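Long-range contacts in Sso-CP2 metallo-carboxypetidase (Sulfolobus solfataricus, PDB 4MMO), which probably hydrolyses peptides as a zinc-dependent metallo-carboxypeptidase of the M20 peptidase family: residues M1-I9 with I415-I424; E46-Y55 with N143-K154. One frame throughout, in Å; residues are numbered along the deposited sequence.

Interaction 1: M1-I9 with I415-I424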
loop_
_atom_site.group_PDB
_atom_site.type_symbol
_atom_site.label_atom_id
_atom_site.label_comp_id
_atom_site.label_asym_id
_atom_site.label_seq_id
_atom_site.Cartn_x
_atom_site.Cartn_y
_atom_site.Cartn_z
ATOM N N MET A 1 -48.768 -1.410 7.392
ATOM C CA MET A 1 -47.689 -1.834 6.455
ATOM C C MET A 1 -48.196 -2.905 5.495
ATOM O O MET A 1 -48.590 -3.994 5.918
ATOM C CB MET A 1 -46.491 -2.368 7.241
ATOM C CG MET A 1 -45.365 -2.901 6.371
ATOM S SD MET A 1 -43.908 -3.384 7.314
ATOM C CE MET A 1 -43.406 -1.813 8.015
ATOM N N ASP A 2 -48.178 -2.592 4.203
ATOM C CA ASP A 2 -48.659 -3.522 3.187
ATOM C C ASP A 2 -47.592 -4.550 2.820
ATOM O O ASP A 2 -46.441 -4.445 3.246
ATOM C CB ASP A 2 -49.133 -2.769 1.935
ATOM C CG ASP A 2 -48.064 -1.863 1.343
ATOM O OD1 ASP A 2 -46.881 -1.979 1.726
ATOM O OD2 ASP A 2 -48.411 -1.032 0.478
ATOM N N GLU A 3 -47.986 -5.537 2.024
ATOM C CA GLU A 3 -47.101 -6.628 1.640
ATOM C C GLU A 3 -45.862 -6.142 0.884
ATOM O O GLU A 3 -44.792 -6.741 0.989
ATOM C CB GLU A 3 -47.865 -7.637 0.783
ATOM C CG GLU A 3 -47.114 -8.936 0.534
ATOM C CD GLU A 3 -47.883 -9.894 -0.355
ATOM O OE1 GLU A 3 -48.832 -9.449 -1.036
ATOM O OE2 GLU A 3 -47.540 -11.095 -0.372
ATOM N N GLU A 4 -46.010 -5.063 0.120
ATOM C CA GLU A 4 -44.907 -4.526 -0.675
ATOM C C GLU A 4 -43.748 -4.104 0.219
ATOM O O GLU A 4 -42.588 -4.424 -0.046
ATOM C CB GLU A 4 -45.365 -3.322 -1.506
ATOM C CG GLU A 4 -46.250 -3.665 -2.701
ATOM C CD GLU A 4 -47.639 -4.138 -2.308
ATOM O OE1 GLU A 4 -48.143 -3.710 -1.246
ATOM O OE2 GLU A 4 -48.230 -4.938 -3.065
ATOM N N LEU A 5 -44.068 -3.376 1.279
ATOM C CA LEU A 5 -43.047 -2.872 2.177
ATOM C C LEU A 5 -42.524 -3.990 3.073
ATOM O O LEU A 5 -41.316 -4.135 3.254
ATOM C CB LEU A 5 -43.602 -1.726 3.021
ATOM C CG LEU A 5 -42.621 -1.095 4.009
ATOM C CD1 LEU A 5 -41.382 -0.584 3.295
ATOM C CD2 LEU A 5 -43.288 0.033 4.779
ATOM N N TYR A 6 -43.436 -4.787 3.617
ATOM C CA TYR A 6 -43.067 -5.856 4.536
ATOM C C TYR A 6 -42.097 -6.837 3.892
ATOM O O TYR A 6 -41.108 -7.239 4.509
ATOM C CB TYR A 6 -44.310 -6.607 5.021
ATOM C CG TYR A 6 -43.999 -7.919 5.710
ATOM C CD1 TYR A 6 -43.617 -7.953 7.046
ATOM C CD2 TYR A 6 -44.083 -9.123 5.024
ATOM C CE1 TYR A 6 -43.330 -9.149 7.678
ATOM C CE2 TYR A 6 -43.796 -10.324 5.647
ATOM C CZ TYR A 6 -43.421 -10.331 6.974
ATOM O OH TYR A 6 -43.136 -11.524 7.597
ATOM N N THR A 7 -42.375 -7.218 2.649
ATOM C CA THR A 7 -41.539 -8.196 1.967
ATOM C C THR A 7 -40.157 -7.615 1.678
ATOM O O THR A 7 -39.151 -8.323 1.757
ATOM C CB THR A 7 -42.194 -8.685 0.669
ATOM O OG1 THR A 7 -43.484 -9.225 0.973
ATOM C CG2 THR A 7 -41.345 -9.769 0.002
ATOM N N LEU A 8 -40.105 -6.326 1.357
ATOM C CA LEU A 8 -38.829 -5.672 1.102
ATOM C C LEU A 8 -37.969 -5.693 2.365
ATOM O O LEU A 8 -36.782 -6.017 2.302
ATOM C CB LEU A 8 -39.035 -4.234 0.613
ATOM C CG LEU A 8 -37.782 -3.355 0.557
ATOM C CD1 LEU A 8 -36.706 -3.983 -0.318
ATOM C CD2 LEU A 8 -38.133 -1.961 0.060
ATOM N N ILE A 9 -38.573 -5.347 3.501
ATOM C CA ILE A 9 -37.887 -5.363 4.796
ATOM C C ILE A 9 -37.332 -6.751 5.086
ATOM O O ILE A 9 -36.178 -6.901 5.485
ATOM C CB ILE A 9 -38.841 -4.960 5.951
ATOM C CG1 ILE A 9 -39.334 -3.521 5.775
ATOM C CG2 ILE A 9 -38.162 -5.122 7.317
ATOM C CD1 ILE A 9 -38.259 -2.460 5.900
ATOM N N ILE A 415 -33.087 3.995 1.322
ATOM C CA ILE A 415 -33.990 4.504 0.290
ATOM C C ILE A 415 -35.247 5.102 0.922
ATOM O O ILE A 415 -35.742 4.607 1.937
ATOM C CB ILE A 415 -34.395 3.411 -0.735
ATOM C CG1 ILE A 415 -35.117 2.244 -0.056
ATOM C CG2 ILE A 415 -33.168 2.898 -1.468
ATOM C CD1 ILE A 415 -36.062 1.522 -0.970
ATOM N N LYS A 416 -35.758 6.173 0.327
ATOM C CA LYS A 416 -37.029 6.737 0.755
ATOM C C LYS A 416 -38.129 5.739 0.432
ATOM O O LYS A 416 -38.181 5.194 -0.673
ATOM C CB LYS A 416 -37.300 8.067 0.053
ATOM C CG LYS A 416 -36.355 9.186 0.451
ATOM C CD LYS A 416 -36.639 10.457 -0.331
ATOM C CE LYS A 416 -35.514 11.467 -0.173
ATOM N NZ LYS A 416 -35.728 12.692 -0.993
ATOM N N ILE A 417 -38.999 5.489 1.404
ATOM C CA ILE A 417 -40.106 4.566 1.213
ATOM C C ILE A 417 -40.977 5.018 0.039
ATOM O O ILE A 417 -41.483 4.190 -0.718
ATOM C CB ILE A 417 -40.939 4.421 2.511
ATOM C CG1 ILE A 417 -40.113 3.667 3.562
ATOM C CG2 ILE A 417 -42.260 3.696 2.241
ATOM C CD1 ILE A 417 -40.810 3.431 4.891
ATOM N N ASP A 418 -41.133 6.328 -0.121
ATOM C CA ASP A 418 -41.932 6.871 -1.217
ATOM C C ASP A 418 -41.281 6.592 -2.572
ATOM O O ASP A 418 -41.973 6.412 -3.576
ATOM C CB ASP A 418 -42.144 8.379 -1.040
ATOM C CG ASP A 418 -43.046 8.715 0.139
ATOM O OD1 ASP A 418 -43.770 7.817 0.622
ATOM O OD2 ASP A 418 -43.036 9.885 0.577
ATOM N N ASP A 419 -39.951 6.552 -2.601
ATOM C CA ASP A 419 -39.236 6.244 -3.836
ATOM C C ASP A 419 -39.391 4.772 -4.196
ATOM O O ASP A 419 -39.350 4.406 -5.370
ATOM C CB ASP A 419 -37.757 6.614 -3.722
ATOM C CG ASP A 419 -37.531 8.112 -3.693
ATOM O OD1 ASP A 419 -38.482 8.865 -3.987
ATOM O OD2 ASP A 419 -36.401 8.539 -3.387
ATOM N N TYR A 420 -39.573 3.929 -3.182
ATOM C CA TYR A 420 -39.792 2.507 -3.413
ATOM C C TYR A 420 -41.135 2.303 -4.101
ATOM O O TYR A 420 -41.257 1.500 -5.025
ATOM C CB TYR A 420 -39.753 1.730 -2.094
ATOM C CG TYR A 420 -40.160 0.280 -2.221
ATOM C CD1 TYR A 420 -39.510 -0.569 -3.110
ATOM C CD2 TYR A 420 -41.187 -0.243 -1.448
ATOM C CE1 TYR A 420 -39.878 -1.899 -3.229
ATOM C CE2 TYR A 420 -41.560 -1.573 -1.560
ATOM C CZ TYR A 420 -40.900 -2.397 -2.449
ATOM O OH TYR A 420 -41.266 -3.719 -2.562
ATOM N N TYR A 421 -42.140 3.044 -3.647
ATOM C CA TYR A 421 -43.477 2.948 -4.223
ATOM C C TYR A 421 -43.533 3.539 -5.628
ATOM O O TYR A 421 -44.242 3.022 -6.488
ATOM C CB TYR A 421 -44.507 3.624 -3.313
ATOM C CG TYR A 421 -44.769 2.853 -2.040
ATOM C CD1 TYR A 421 -45.238 1.547 -2.084
ATOM C CD2 TYR A 421 -44.551 3.428 -0.797
ATOM C CE1 TYR A 421 -45.477 0.834 -0.930
ATOM C CE2 TYR A 421 -44.788 2.720 0.367
ATOM C CZ TYR A 421 -45.250 1.425 0.294
ATOM O OH TYR A 421 -45.490 0.714 1.448
ATOM N N LYS A 422 -42.781 4.609 -5.871
ATOM C CA LYS A 422 -42.727 5.180 -7.216
ATOM C C LYS A 422 -42.035 4.219 -8.174
ATOM O O LYS A 422 -42.349 4.190 -9.363
ATOM C CB LYS A 422 -41.997 6.526 -7.233
ATOM C CG LYS A 422 -42.799 7.695 -6.687
ATOM C CD LYS A 422 -42.211 9.007 -7.176
ATOM C CE LYS A 422 -42.691 10.193 -6.361
ATOM N NZ LYS A 422 -41.748 11.342 -6.479
ATOM N N ALA A 423 -41.093 3.433 -7.655
ATOM C CA ALA A 423 -40.341 2.506 -8.492
ATOM C C ALA A 423 -41.245 1.381 -8.982
ATOM O O ALA A 423 -41.204 1.011 -10.158
ATOM C CB ALA A 423 -39.142 1.945 -7.731
ATOM N N ILE A 424 -42.052 0.835 -8.075
ATOM C CA ILE A 424 -43.061 -0.154 -8.443
ATOM C C ILE A 424 -43.947 0.436 -9.536
ATOM O O ILE A 424 -44.246 -0.207 -10.541
ATOM C CB ILE A 424 -43.942 -0.538 -7.229
ATOM C CG1 ILE A 424 -43.102 -1.246 -6.163
ATOM C CG2 ILE A 424 -45.103 -1.442 -7.658
ATOM C CD1 ILE A 424 -43.800 -1.409 -4.822
#

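Interaction 2: E46-Y55 with N143-K154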
loop_
_atom_site.group_PDB
_atom_site.type_symbol
_atom_site.label_atom_id
_atom_site.label_comp_id
_atom_site.label_asym_id
_atom_site.label_seq_id
_atom_site.Cartn_x
_atom_site.Cartn_y
_atom_site.Cartn_z
ATOM N N GLU A 46 -30.474 -22.158 -10.189
ATOM C CA GLU A 46 -29.605 -22.782 -11.175
ATOM C C GLU A 46 -28.154 -22.619 -10.758
ATOM O O GLU A 46 -27.726 -21.539 -10.349
ATOM C CB GLU A 46 -29.874 -22.193 -12.557
ATOM C CG GLU A 46 -31.215 -22.649 -13.118
ATOM C CD GLU A 46 -31.630 -21.900 -14.360
ATOM O OE1 GLU A 46 -31.102 -20.796 -14.598
ATOM O OE2 GLU A 46 -32.491 -22.417 -15.100
ATOM N N LYS A 47 -27.410 -23.714 -10.847
ATOM C CA LYS A 47 -26.051 -23.764 -10.334
ATOM C C LYS A 47 -25.062 -23.126 -11.297
ATOM O O LYS A 47 -25.247 -23.156 -12.515
ATOM C CB LYS A 47 -25.645 -25.214 -10.064
ATOM N N THR A 48 -24.016 -22.536 -10.731
ATOM C CA THR A 48 -22.896 -22.025 -11.502
ATOM C C THR A 48 -21.630 -22.461 -10.785
ATOM O O THR A 48 -21.698 -23.075 -9.722
ATOM C CB THR A 48 -22.921 -20.486 -11.605
ATOM O OG1 THR A 48 -22.712 -19.910 -10.310
ATOM C CG2 THR A 48 -24.254 -20.005 -12.165
ATOM N N LYS A 49 -20.475 -22.138 -11.356
ATOM C CA LYS A 49 -19.203 -22.456 -10.721
ATOM C C LYS A 49 -19.036 -21.693 -9.405
ATOM O O LYS A 49 -18.113 -21.966 -8.636
ATOM C CB LYS A 49 -18.044 -22.132 -11.663
ATOM C CG LYS A 49 -18.002 -22.977 -12.930
ATOM C CD LYS A 49 -16.767 -22.650 -13.758
ATOM C CE LYS A 49 -16.623 -23.574 -14.958
ATOM N NZ LYS A 49 -17.532 -23.203 -16.077
ATOM N N GLY A 50 -19.929 -20.736 -9.161
ATOM C CA GLY A 50 -19.946 -19.982 -7.918
ATOM C C GLY A 50 -21.355 -19.838 -7.369
ATOM O O GLY A 50 -22.111 -20.808 -7.302
ATOM N N HIS A 51 -21.717 -18.618 -6.984
ATOM C CA HIS A 51 -23.026 -18.366 -6.389
ATOM C C HIS A 51 -24.147 -18.679 -7.382
ATOM O O HIS A 51 -23.972 -18.525 -8.591
ATOM C CB HIS A 51 -23.106 -16.921 -5.904
ATOM C CG HIS A 51 -22.021 -16.556 -4.937
ATOM N ND1 HIS A 51 -21.440 -17.479 -4.095
ATOM C CD2 HIS A 51 -21.410 -15.374 -4.684
ATOM C CE1 HIS A 51 -20.519 -16.879 -3.359
ATOM N NE2 HIS A 51 -20.482 -15.605 -3.696
ATOM N N PRO A 52 -25.302 -19.133 -6.873
ATOM C CA PRO A 52 -26.367 -19.606 -7.759
ATOM C C PRO A 52 -27.172 -18.471 -8.382
ATOM O O PRO A 52 -27.145 -17.341 -7.894
ATOM C CB PRO A 52 -27.254 -20.419 -6.820
ATOM C CG PRO A 52 -27.121 -19.724 -5.514
ATOM C CD PRO A 52 -25.705 -19.196 -5.458
ATOM N N VAL A 53 -27.888 -18.798 -9.452
ATOM C CA VAL A 53 -28.734 -17.847 -10.159
ATOM C C VAL A 53 -30.196 -18.235 -9.972
ATOM O O VAL A 53 -30.554 -19.408 -10.094
ATOM C CB VAL A 53 -28.384 -17.831 -11.670
ATOM C CG1 VAL A 53 -29.477 -17.172 -12.494
ATOM C CG2 VAL A 53 -27.060 -17.122 -11.896
ATOM N N VAL A 54 -31.038 -17.252 -9.668
ATOM C CA VAL A 54 -32.478 -17.477 -9.614
ATOM C C VAL A 54 -33.090 -17.120 -10.960
ATOM O O VAL A 54 -32.909 -16.009 -11.457
ATOM C CB VAL A 54 -33.157 -16.632 -8.528
ATOM C CG1 VAL A 54 -34.632 -17.006 -8.421
ATOM C CG2 VAL A 54 -32.463 -16.815 -7.192
ATOM N N TYR A 55 -33.816 -18.071 -11.538
ATOM C CA TYR A 55 -34.450 -17.882 -12.829
ATOM C C TYR A 55 -35.936 -18.200 -12.753
ATOM O O TYR A 55 -36.351 -19.094 -12.020
ATOM C CB TYR A 55 -33.789 -18.761 -13.892
ATOM C CG TYR A 55 -34.466 -18.670 -15.238
ATOM C CD1 TYR A 55 -34.213 -17.605 -16.092
ATOM C CD2 TYR A 55 -35.368 -19.641 -15.652
ATOM C CE1 TYR A 55 -34.829 -17.513 -17.322
ATOM C CE2 TYR A 55 -35.993 -19.557 -16.884
ATOM C CZ TYR A 55 -35.721 -18.487 -17.714
ATOM O OH TYR A 55 -36.337 -18.390 -18.944
ATOM N N ASN A 143 -18.730 -15.716 -12.683
ATOM C CA ASN A 143 -19.277 -16.957 -13.223
ATOM C C ASN A 143 -20.580 -16.799 -14.005
ATOM O O ASN A 143 -21.235 -17.792 -14.313
ATOM C CB ASN A 143 -19.468 -17.970 -12.094
ATOM C CG ASN A 143 -18.159 -18.352 -11.438
ATOM O OD1 ASN A 143 -17.280 -18.927 -12.080
ATOM N ND2 ASN A 143 -18.016 -18.028 -10.157
ATOM N N LEU A 144 -20.953 -15.565 -14.343
ATOM C CA LEU A 144 -22.240 -15.331 -14.999
ATOM C C LEU A 144 -22.212 -15.677 -16.485
ATOM O O LEU A 144 -23.199 -16.174 -17.029
ATOM C CB LEU A 144 -22.699 -13.880 -14.825
ATOM C CG LEU A 144 -24.045 -13.556 -15.481
ATOM C CD1 LEU A 144 -25.155 -14.416 -14.897
ATOM C CD2 LEU A 144 -24.385 -12.079 -15.341
ATOM N N GLU A 145 -21.090 -15.404 -17.144
ATOM C CA GLU A 145 -20.988 -15.647 -18.580
ATOM C C GLU A 145 -21.119 -17.132 -18.899
ATOM O O GLU A 145 -21.840 -17.506 -19.821
ATOM C CB GLU A 145 -19.671 -15.107 -19.135
ATOM C CG GLU A 145 -19.525 -15.306 -20.639
ATOM C CD GLU A 145 -18.267 -14.677 -21.198
ATOM O OE1 GLU A 145 -17.526 -14.032 -20.426
ATOM O OE2 GLU A 145 -18.020 -14.829 -22.413
ATOM N N ASP A 146 -20.424 -17.970 -18.133
ATOM C CA ASP A 146 -20.462 -19.413 -18.348
ATOM C C ASP A 146 -21.892 -19.927 -18.280
ATOM O O ASP A 146 -22.289 -20.797 -19.054
ATOM C CB ASP A 146 -19.601 -20.141 -17.311
ATOM C CG ASP A 146 -18.116 -19.913 -17.516
ATOM O OD1 ASP A 146 -17.701 -19.670 -18.668
ATOM O OD2 ASP A 146 -17.361 -19.984 -16.524
ATOM N N TYR A 147 -22.671 -19.384 -17.352
ATOM C CA TYR A 147 -24.068 -19.767 -17.240
ATOM C C TYR A 147 -24.878 -19.310 -18.457
ATOM O O TYR A 147 -25.718 -20.049 -18.968
ATOM C CB TYR A 147 -24.684 -19.194 -15.967
ATOM C CG TYR A 147 -26.187 -19.222 -15.998
ATOM C CD1 TYR A 147 -26.883 -20.400 -15.773
ATOM C CD2 TYR A 147 -26.912 -18.074 -16.270
ATOM C CE1 TYR A 147 -28.261 -20.431 -15.813
ATOM C CE2 TYR A 147 -28.287 -18.097 -16.310
ATOM C CZ TYR A 147 -28.958 -19.276 -16.082
ATOM O OH TYR A 147 -30.331 -19.300 -16.121
ATOM N N ILE A 148 -24.625 -18.091 -18.919
ATOM C CA ILE A 148 -25.392 -17.534 -20.030
ATOM C C ILE A 148 -25.080 -18.259 -21.335
ATOM O O ILE A 148 -25.980 -18.523 -22.133
ATOM C CB ILE A 148 -25.140 -16.016 -20.186
ATOM C CG1 ILE A 148 -25.793 -15.265 -19.024
ATOM C CG2 ILE A 148 -25.691 -15.496 -21.522
ATOM C CD1 ILE A 148 -25.482 -13.783 -18.978
ATOM N N GLU A 149 -23.811 -18.589 -21.547
ATOM C CA GLU A 149 -23.400 -19.222 -22.798
ATOM C C GLU A 149 -24.003 -20.616 -22.973
ATOM O O GLU A 149 -24.098 -21.113 -24.093
ATOM C CB GLU A 149 -21.874 -19.299 -22.890
ATOM C CG GLU A 149 -21.173 -17.942 -22.911
ATOM C CD GLU A 149 -21.305 -17.213 -24.241
ATOM O OE1 GLU A 149 -22.180 -17.579 -25.055
ATOM O OE2 GLU A 149 -20.524 -16.269 -24.473
ATOM N N LYS A 150 -24.412 -21.241 -21.871
ATOM C CA LYS A 150 -25.007 -22.577 -21.928
ATOM C C LYS A 150 -26.539 -22.514 -21.971
ATOM O O LYS A 150 -27.201 -23.537 -22.147
ATOM C CB LYS A 150 -24.541 -23.425 -20.737
ATOM C CG LYS A 150 -25.467 -23.386 -19.530
ATOM C CD LYS A 150 -24.858 -24.073 -18.314
ATOM C CE LYS A 150 -25.906 -24.339 -17.240
ATOM N NZ LYS A 150 -26.880 -25.390 -17.651
ATOM N N ASN A 151 -27.093 -21.311 -21.825
ATOM C CA ASN A 151 -28.540 -21.125 -21.761
ATOM C C ASN A 151 -29.036 -20.035 -22.706
ATOM O O ASN A 151 -30.037 -19.376 -22.429
ATOM C CB ASN A 151 -28.957 -20.794 -20.325
ATOM C CG ASN A 151 -28.682 -21.936 -19.361
ATOM O OD1 ASN A 151 -27.844 -21.825 -18.466
ATOM N ND2 ASN A 151 -29.393 -23.038 -19.540
ATOM N N THR A 152 -28.343 -19.853 -23.827
ATOM C CA THR A 152 -28.693 -18.793 -24.768
ATOM C C THR A 152 -30.114 -18.936 -25.318
ATOM O O THR A 152 -30.846 -17.951 -25.405
ATOM C CB THR A 152 -27.694 -18.699 -25.944
ATOM O OG1 THR A 152 -27.471 -19.997 -26.509
ATOM C CG2 THR A 152 -26.372 -18.114 -25.475
ATOM N N ASN A 153 -30.506 -20.150 -25.693
ATOM C CA ASN A 153 -31.860 -20.367 -26.199
ATOM C C ASN A 153 -32.906 -20.088 -25.121
ATOM O O ASN A 153 -33.909 -19.427 -25.377
ATOM C CB ASN A 153 -32.027 -21.789 -26.738
ATOM C CG ASN A 153 -31.253 -22.023 -28.024
ATOM O OD1 ASN A 153 -30.974 -21.089 -28.778
ATOM N ND2 ASN A 153 -30.905 -23.277 -28.280
ATOM N N LYS A 154 -32.658 -20.577 -23.912
ATOM C CA LYS A 154 -33.594 -20.389 -22.809
ATOM C C LYS A 154 -33.802 -18.911 -22.461
ATOM O O LYS A 154 -34.883 -18.516 -22.028
ATOM C CB LYS A 154 -33.115 -21.149 -21.568
ATOM C CG LYS A 154 -33.950 -20.866 -20.324
ATOM C CD LYS A 154 -33.923 -22.014 -19.326
ATOM C CE LYS A 154 -32.822 -21.852 -18.298
ATOM N NZ LYS A 154 -32.808 -22.997 -17.346
#

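Interaction 1: M1-I9 with I415-I424
Leu8 presses its CD2 methyl onto the face of Tyr420 where the first helix of the chain, 3-12, packs across the start of the last, 417-433. This is helix-helix packing at 110°, with the axes of the short segments 11.2 Å apart; two tyrosines of the second helix reach over to the first. The Leu8 side chain can be traced outward. Leu8 CB lies 3.9 Å from Tyr420 OH; CG stands anti to the backbone N (chi1 169°), which turns the branch toward the ring; Leu8 CD2 then sits 3.5 Å from the Tyr420 ring centroid and only 2° off the normal, a CH-pi contact. That Leu8 methyl also touches Ile415 CD1, at 4.2 Å. Ile424 CD1 covers the opposite face of the same ring, off centre, and also meets Glu4 CG, while the Glu4 carboxylate turns away to His118. Ile415 brings the packing to about 8 Å, side chain to side chain, from the zinc ligand Asp104. At the ring's tip, Tyr420 OH donates to Glu4 O over 2.9 Å, from above the carbonyl plane. Asp2, the N-cap, accepts twice at OD1: from Tyr421 OH at 3.0 Å and from Leu5 N at 3.2 Å, on opposite faces of the carboxylate.

Interaction 2: E46-Y55 with N143-K154
Helix 144-149 packs on a beta-hairpin at the margin of the six-stranded mixed sheet, setting Tyr147 against Thr48 and Val53 in a contact that is apolar in the middle and charged at both ends. The Tyr147 ring has Val53 CG2 over one face, and Val53 CG1 approaches Tyr147 CE2 to 4.1 Å. Thr48 CG2 packs on Tyr147 CB at 3.9 Å. Leu132 of the neighbouring strand 128-134 touches both Val53 and Tyr147, so the helix lies against the sheet of the zinc-binding M20 domain. Glu46 and Val53 form a hydrogen-bonded antiparallel pair, and residues 47-52 make the turn between the outermost strand, 43-46, and strand 53-58. An ST turn shapes it: with chi1 at 66°, Thr48 holds OG1 over its own backbone, where it accepts from Gly50 N at 3.1 Å and donates to His51 O from above the carbonyl plane. With an alanine in place of Thr48, Gly50 N and His51 O would probably lose the mate that OG1 gives them, and a gap would open beside Tyr147 CB. Asn143 lies close to Gly50, its ND2 3.5 Å from Gly50 CA, and the backbone N atoms of Asn143 and His51 both donate to the Glu136 carboxylate. Farther out, Lys49 bends at its last torsion (chi4 78°) to bring NZ 3.3 Å from Asp146 OD2, a weak salt bridge. Lys154 runs antiparallel alongside Tyr55, with Lys154 CE 4.1 Å above the Tyr55 ring plane, toward its rim, and Lys154 NZ ends in a salt bridge to Glu46 OE2 whose modelled length is doubtfully short.

How the interactions relate
Both contacts are partly buried and share no element: interaction 1 joins the two terminal helices, interaction 2 a strand turn and a helix beside the six-stranded sheet. Their centres are 29 Å apart, and the nearest atoms about 13 Å. Both segments of interaction 2 fall between those of interaction 1 in sequence. A tyrosine ring with an aliphatic group over its face lies inside each, but the polar chemistry differs. In interaction 1, neutral hydroxyls donate to a carboxylate and a helix carbonyl; in interaction 2, lysine-carboxylate pairs line the outer side. Each comes near the metal site through a buried aliphatic residue, Ile415 or Leu144, each about 8 Å from a zinc-ligand side chain (Asp104 and His71 respectively).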